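Local structure of D-galactonate dehydratase family member RspA (Pantoea ananatis, 3T6C) at residues Ile117-Trp122 against Gly326-Ala331; Tyr317-Ile322 against Ala346-Gly351. The protein catalyses, with low activity in vitro, the magnesium-dependent dehydration of D-gluconate to 2-dehydro-3-deoxy-D-gluconate and probably has no significant role in gluconate breakdown in the cell. All blocks are in the same frame, centred on the assembly; numbering follows the deposited sequence.

Contact 1: Ile117-Trp122 against Gly326-Ala331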
# COMPACT_ATOMS: atom_id res chain seq x y z
N ILE A 117 13.69 -8.06 -38.49
CA ILE A 117 14.38 -9.35 -38.38
C ILE A 117 13.45 -10.43 -37.84
O ILE A 117 13.30 -11.49 -38.44
CB ILE A 117 15.62 -9.25 -37.47
CG1 ILE A 117 16.67 -8.29 -38.07
CG2 ILE A 117 16.24 -10.62 -37.25
CD1 ILE A 117 16.88 -8.47 -39.54
N ASP A 118 12.83 -10.15 -36.70
CA ASP A 118 12.01 -11.13 -36.01
C ASP A 118 10.82 -11.64 -36.86
O ASP A 118 10.57 -12.85 -36.94
CB ASP A 118 11.50 -10.56 -34.68
CG ASP A 118 10.70 -11.57 -33.89
OD1 ASP A 118 11.33 -12.51 -33.30
OD2 ASP A 118 9.45 -11.41 -33.88
N MET A 119 10.09 -10.71 -37.48
CA MET A 119 8.95 -11.11 -38.32
C MET A 119 9.45 -12.00 -39.47
O MET A 119 8.80 -13.00 -39.83
CB MET A 119 8.18 -9.88 -38.87
CG MET A 119 7.45 -9.11 -37.83
SD MET A 119 6.37 -7.98 -38.71
CE MET A 119 5.81 -6.98 -37.32
N ALA A 120 10.58 -11.63 -40.09
CA ALA A 120 11.11 -12.43 -41.21
C ALA A 120 11.51 -13.81 -40.73
O ALA A 120 11.34 -14.79 -41.47
CB ALA A 120 12.29 -11.74 -41.83
N LEU A 121 12.01 -13.93 -39.52
CA LEU A 121 12.35 -15.27 -39.03
C LEU A 121 11.10 -16.12 -38.75
O LEU A 121 11.12 -17.33 -39.04
CB LEU A 121 13.20 -15.18 -37.75
CG LEU A 121 14.55 -14.55 -38.00
CD1 LEU A 121 15.31 -14.34 -36.69
CD2 LEU A 121 15.42 -15.41 -38.96
N TRP A 122 10.03 -15.50 -38.23
CA TRP A 122 8.78 -16.22 -38.09
C TRP A 122 8.23 -16.63 -39.46
O TRP A 122 7.66 -17.73 -39.57
CB TRP A 122 7.76 -15.36 -37.33
CG TRP A 122 7.90 -15.54 -35.85
CD1 TRP A 122 8.44 -14.63 -34.97
CD2 TRP A 122 7.56 -16.70 -35.08
NE1 TRP A 122 8.43 -15.16 -33.68
CE2 TRP A 122 7.89 -16.41 -33.72
CE3 TRP A 122 7.00 -17.96 -35.39
CZ2 TRP A 122 7.68 -17.32 -32.68
CZ3 TRP A 122 6.79 -18.88 -34.35
CH2 TRP A 122 7.13 -18.56 -33.01
N GLY A 326 9.32 -4.58 -31.10
CA GLY A 326 10.34 -5.56 -31.49
C GLY A 326 9.83 -6.78 -32.23
O GLY A 326 10.58 -7.73 -32.39
N GLY A 327 8.58 -6.78 -32.70
CA GLY A 327 8.14 -7.89 -33.54
C GLY A 327 7.18 -8.90 -32.94
O GLY A 327 6.52 -8.64 -31.93
N ILE A 328 7.00 -10.03 -33.65
CA ILE A 328 6.03 -11.05 -33.22
C ILE A 328 6.41 -11.71 -31.91
O ILE A 328 5.56 -11.96 -31.06
CB ILE A 328 5.89 -12.11 -34.31
CG1 ILE A 328 5.10 -11.49 -35.46
CG2 ILE A 328 5.16 -13.37 -33.76
CD1 ILE A 328 5.10 -12.31 -36.76
N THR A 329 7.71 -11.98 -31.71
CA THR A 329 8.17 -12.63 -30.46
C THR A 329 7.71 -11.85 -29.21
O THR A 329 7.00 -12.40 -28.35
CB THR A 329 9.68 -12.83 -30.49
OG1 THR A 329 9.99 -13.84 -31.48
CG2 THR A 329 10.23 -13.34 -29.11
N PRO A 330 8.05 -10.57 -29.13
CA PRO A 330 7.57 -9.82 -27.95
C PRO A 330 6.07 -9.53 -27.99
O PRO A 330 5.46 -9.46 -26.91
CB PRO A 330 8.40 -8.55 -27.99
CG PRO A 330 8.80 -8.38 -29.47
CD PRO A 330 9.05 -9.81 -29.91
N ALA A 331 5.48 -9.37 -29.16
CA ALA A 331 4.05 -9.12 -29.19
C ALA A 331 3.28 -10.29 -28.60
O ALA A 331 2.26 -10.11 -27.92
CB ALA A 331 3.57 -8.86 -30.62
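Asp118 meets the start of helix 328-340 with both carboxylate oxygens. Asp118 OD1 accepts the hydroxyl of Thr329 through its syn lone pair, at 2.6 Å from OG1. Asp118 OD2 takes the backbone N of Thr329 at 2.8 Å in a nearly straight bond (173°), approached on the syn side but 28° out of the carboxylate plane. Asp118 OD2 also lies 2.8 Å from Ile328 N. A carboxylate placed over the first turn of a helix would be expected to interact well with the helix dipole.

Thr329 OG1 is gripped twice: while its proton goes to Asp118, it accepts Trp122 NE1 at 3.0 Å, close to the indole plane. That bond holds the edge of the indole, and Ile328 covers one face, its CG2 lying 3.8 Å from the centroid of the five-membered ring of Trp122 and 16° off the normal, a CH-pi contact. With CG2 anti to the backbone N and CG1 beside it, the methyl branch reaches the indole and the other branch packs on Met119, Ile328 CG1 to Met119 CG 4.1 Å.

Gly327, at the N-cap position of the helix, comes next to Asp118, CA to CA 5.6 Å.

The contact thus joins the N-terminal domain to a helix of the barrel domain. Trp95 of helix 91-100 donates to Gly326 O, Ala360 of helix 355-367 packs on Met119 and Ile328, strand 44-51 lies against Ile117 and Ala120, and Leu136 of a second subunit touches Trp122.

Contact 2: Tyr317-Ile322 against Ala346-Gly351. With GCO (D-gluconic acid), chain D.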
# COMPACT_ATOMS: atom_id res chain seq x y z
N TYR A 317 -7.32 -2.41 -23.14
CA TYR A 317 -6.79 -2.77 -24.46
C TYR A 317 -5.39 -2.29 -24.58
O TYR A 317 -5.11 -1.11 -24.32
CB TYR A 317 -7.61 -2.10 -25.61
CG TYR A 317 -9.06 -2.59 -25.64
CD1 TYR A 317 -10.04 -1.90 -24.92
CD2 TYR A 317 -9.42 -3.73 -26.35
CE1 TYR A 317 -11.38 -2.37 -24.90
CE2 TYR A 317 -10.77 -4.20 -26.34
CZ TYR A 317 -11.70 -3.49 -25.64
OH TYR A 317 -13.01 -3.93 -25.60
N ILE A 318 -4.50 -3.17 -25.01
CA ILE A 318 -3.10 -2.82 -25.26
C ILE A 318 -2.96 -2.57 -26.77
O ILE A 318 -3.43 -3.34 -27.62
CB ILE A 318 -2.16 -3.94 -24.71
CG1 ILE A 318 -0.69 -3.53 -24.91
CG2 ILE A 318 -2.34 -5.25 -25.43
CD1 ILE A 318 -0.30 -2.26 -24.13
N ARG A 319 -2.42 -1.39 -27.07
CA ARG A 319 -2.36 -0.79 -28.41
C ARG A 319 -1.05 -0.88 -29.18
O ARG A 319 -0.86 -0.12 -30.15
CB ARG A 319 -2.86 0.67 -28.38
CG ARG A 319 -4.34 0.80 -27.99
CD ARG A 319 -5.22 0.67 -29.26
NE ARG A 319 -4.87 1.70 -30.25
CZ ARG A 319 -4.90 1.53 -31.58
NH1 ARG A 319 -5.17 0.34 -32.15
NH2 ARG A 319 -4.65 2.57 -32.39
N CYS A 320 -0.11 -1.68 -28.71
CA CYS A 320 1.24 -1.55 -29.29
C CYS A 320 1.26 -1.59 -30.80
O CYS A 320 0.51 -2.37 -31.46
CB CYS A 320 2.12 -2.68 -28.83
SG CYS A 320 2.34 -2.65 -27.00
N HIS A 321 2.19 -0.79 -31.35
CA HIS A 321 2.60 -0.92 -32.75
C HIS A 321 3.64 -2.01 -32.60
O HIS A 321 4.74 -1.79 -32.01
CB HIS A 321 3.21 0.43 -33.16
CG HIS A 321 3.68 0.53 -34.59
ND1 HIS A 321 2.81 0.66 -35.65
CD2 HIS A 321 4.92 0.61 -35.11
CE1 HIS A 321 3.50 0.75 -36.77
NE2 HIS A 321 4.79 0.74 -36.46
N ILE A 322 3.37 -3.20 -33.15
CA ILE A 322 4.22 -4.32 -32.76
C ILE A 322 5.66 -4.16 -33.27
O ILE A 322 6.58 -4.71 -32.67
CB ILE A 322 3.63 -5.72 -33.09
CG1 ILE A 322 3.52 -5.97 -34.60
CG2 ILE A 322 2.31 -5.93 -32.32
CD1 ILE A 322 3.08 -7.41 -34.91
N ALA A 346 -5.47 -4.65 -29.02
CA ALA A 346 -5.89 -3.84 -30.16
C ALA A 346 -4.60 -3.31 -30.77
O ALA A 346 -4.32 -2.08 -30.70
CB ALA A 346 -6.76 -2.67 -29.55
N TRP A 347 -3.97 -4.09 -31.64
CA TRP A 347 -2.68 -3.63 -32.19
C TRP A 347 -2.89 -2.42 -33.08
O TRP A 347 -3.84 -2.34 -33.85
CB TRP A 347 -2.01 -4.76 -33.01
CG TRP A 347 -1.88 -6.08 -32.26
CD1 TRP A 347 -2.42 -7.28 -32.64
CD2 TRP A 347 -1.20 -6.32 -31.04
NE1 TRP A 347 -2.10 -8.26 -31.74
CE2 TRP A 347 -1.36 -7.71 -30.74
CE3 TRP A 347 -0.44 -5.52 -30.16
CZ2 TRP A 347 -0.75 -8.32 -29.65
CZ3 TRP A 347 0.12 -6.14 -29.03
CH2 TRP A 347 -0.04 -7.52 -28.80
N HIS A 348 -1.92 -1.49 -33.00
CA HIS A 348 -1.93 -0.27 -33.87
C HIS A 348 -1.72 -0.65 -35.33
O HIS A 348 -0.82 -1.45 -35.67
CB HIS A 348 -0.83 0.63 -33.33
CG HIS A 348 -0.56 1.88 -34.15
ND1 HIS A 348 0.48 1.93 -35.06
CD2 HIS A 348 -1.15 3.10 -34.17
CE1 HIS A 348 0.51 3.14 -35.62
NE2 HIS A 348 -0.44 3.88 -35.07
N SER A 349 -2.66 -0.20 -36.18
CA SER A 349 -2.56 -0.53 -37.61
C SER A 349 -3.25 0.48 -38.54
O SER A 349 -4.28 0.15 -39.12
CB SER A 349 -3.18 -1.91 -37.79
OG SER A 349 -2.71 -2.47 -39.01
N PRO A 350 -2.73 1.68 -38.66
CA PRO A 350 -3.11 2.81 -39.51
C PRO A 350 -2.34 2.66 -40.84
O PRO A 350 -2.19 1.57 -41.38
CB PRO A 350 -2.73 4.01 -38.66
CG PRO A 350 -1.50 3.62 -38.08
CD PRO A 350 -1.56 2.07 -37.87
N GLY A 351 -2.11 3.77 -41.49
CA GLY A 351 -1.35 3.72 -42.73
C GLY A 351 0.14 3.46 -42.56
O GLY A 351 0.73 2.95 -43.53
C1 GCO D . -3.91 5.62 -34.58
C2 GCO D . -2.74 6.49 -34.36
C3 GCO D . -2.13 7.06 -35.63
C4 GCO D . -0.78 7.70 -35.34
C5 GCO D . 0.16 7.46 -36.49
C6 GCO D . 1.54 8.04 -36.28
O1A GCO D . -4.10 5.00 -35.66
O1B GCO D . -4.67 5.38 -33.58
O2 GCO D . -3.01 7.38 -33.31
O3 GCO D . -3.04 7.97 -36.12
O4 GCO D . -0.99 9.09 -35.15
O5 GCO D . 0.27 6.10 -36.69
O6 GCO D . 2.46 7.80 -37.33
O HOH W 1 1.16 -3.29 -35.04
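His321 ND1 and His348 ND1 lie 2.7 Å apart, the shortest hydrogen bond across the segments, and either nitrogen could be the donor. The pair sits in the loops that follow parallel strands 317-318 and 344-345 of the enolase-superfamily barrel, at the mouth where gluconate binds. The two imidazoles meet rim to rim with planes at 69°, and His321 NE2 is bonded to Thr63 O, so His321 serves as a second-shell partner of a substrate-binding histidine. His348 N is held by Cys320 O at 3.0 Å and more weakly by Arg319 O.

Nearer the strands, Ala346 N donates to Ile318 O at 2.8 Å. The bends of Arg319 at chi2 and chi3 bring its NH1 to Ala346 O at 2.9 Å, from above the carbonyl plane, with His348 CB over one face of the guanidinium. NH2 makes a salt bridge to Glu375 and a hydrogen bond to Glu272, a magnesium ligand; gluconate O1B lies 3.1 Å from Arg319 NH2.

Against helices 328-340 and 355-367, Ile322 CG2 sits over one face of the Trp347 indole, 3.5 Å from CE3. On the substrate side, with CG anti to the backbone N (chi1 174°), His348 donates from NE2 to gluconate O5 at 2.8 Å.

From the N terminus, the chain first passes through 117-122 on helix 108-129 of the N-terminal domain, then runs about 200 residues before 326-331 closes contact 1. Within that loop the barrel strands are laid down up to 317-318, where contact 2 begins; it closes at 346-351, beyond helix 328-340. The two contacts therefore cross rather than nest: helix 328-340 starts inside contact 1 and lies between the halves of contact 2. Their centres are 15 Å apart, yet they touch, with Gly327 N probably bonded to Ile322 O at 2.9 Å and Met119 CE packed 3.7 Å from Ile322 CD1. Together they connect the N-terminal domain to the gluconate pocket.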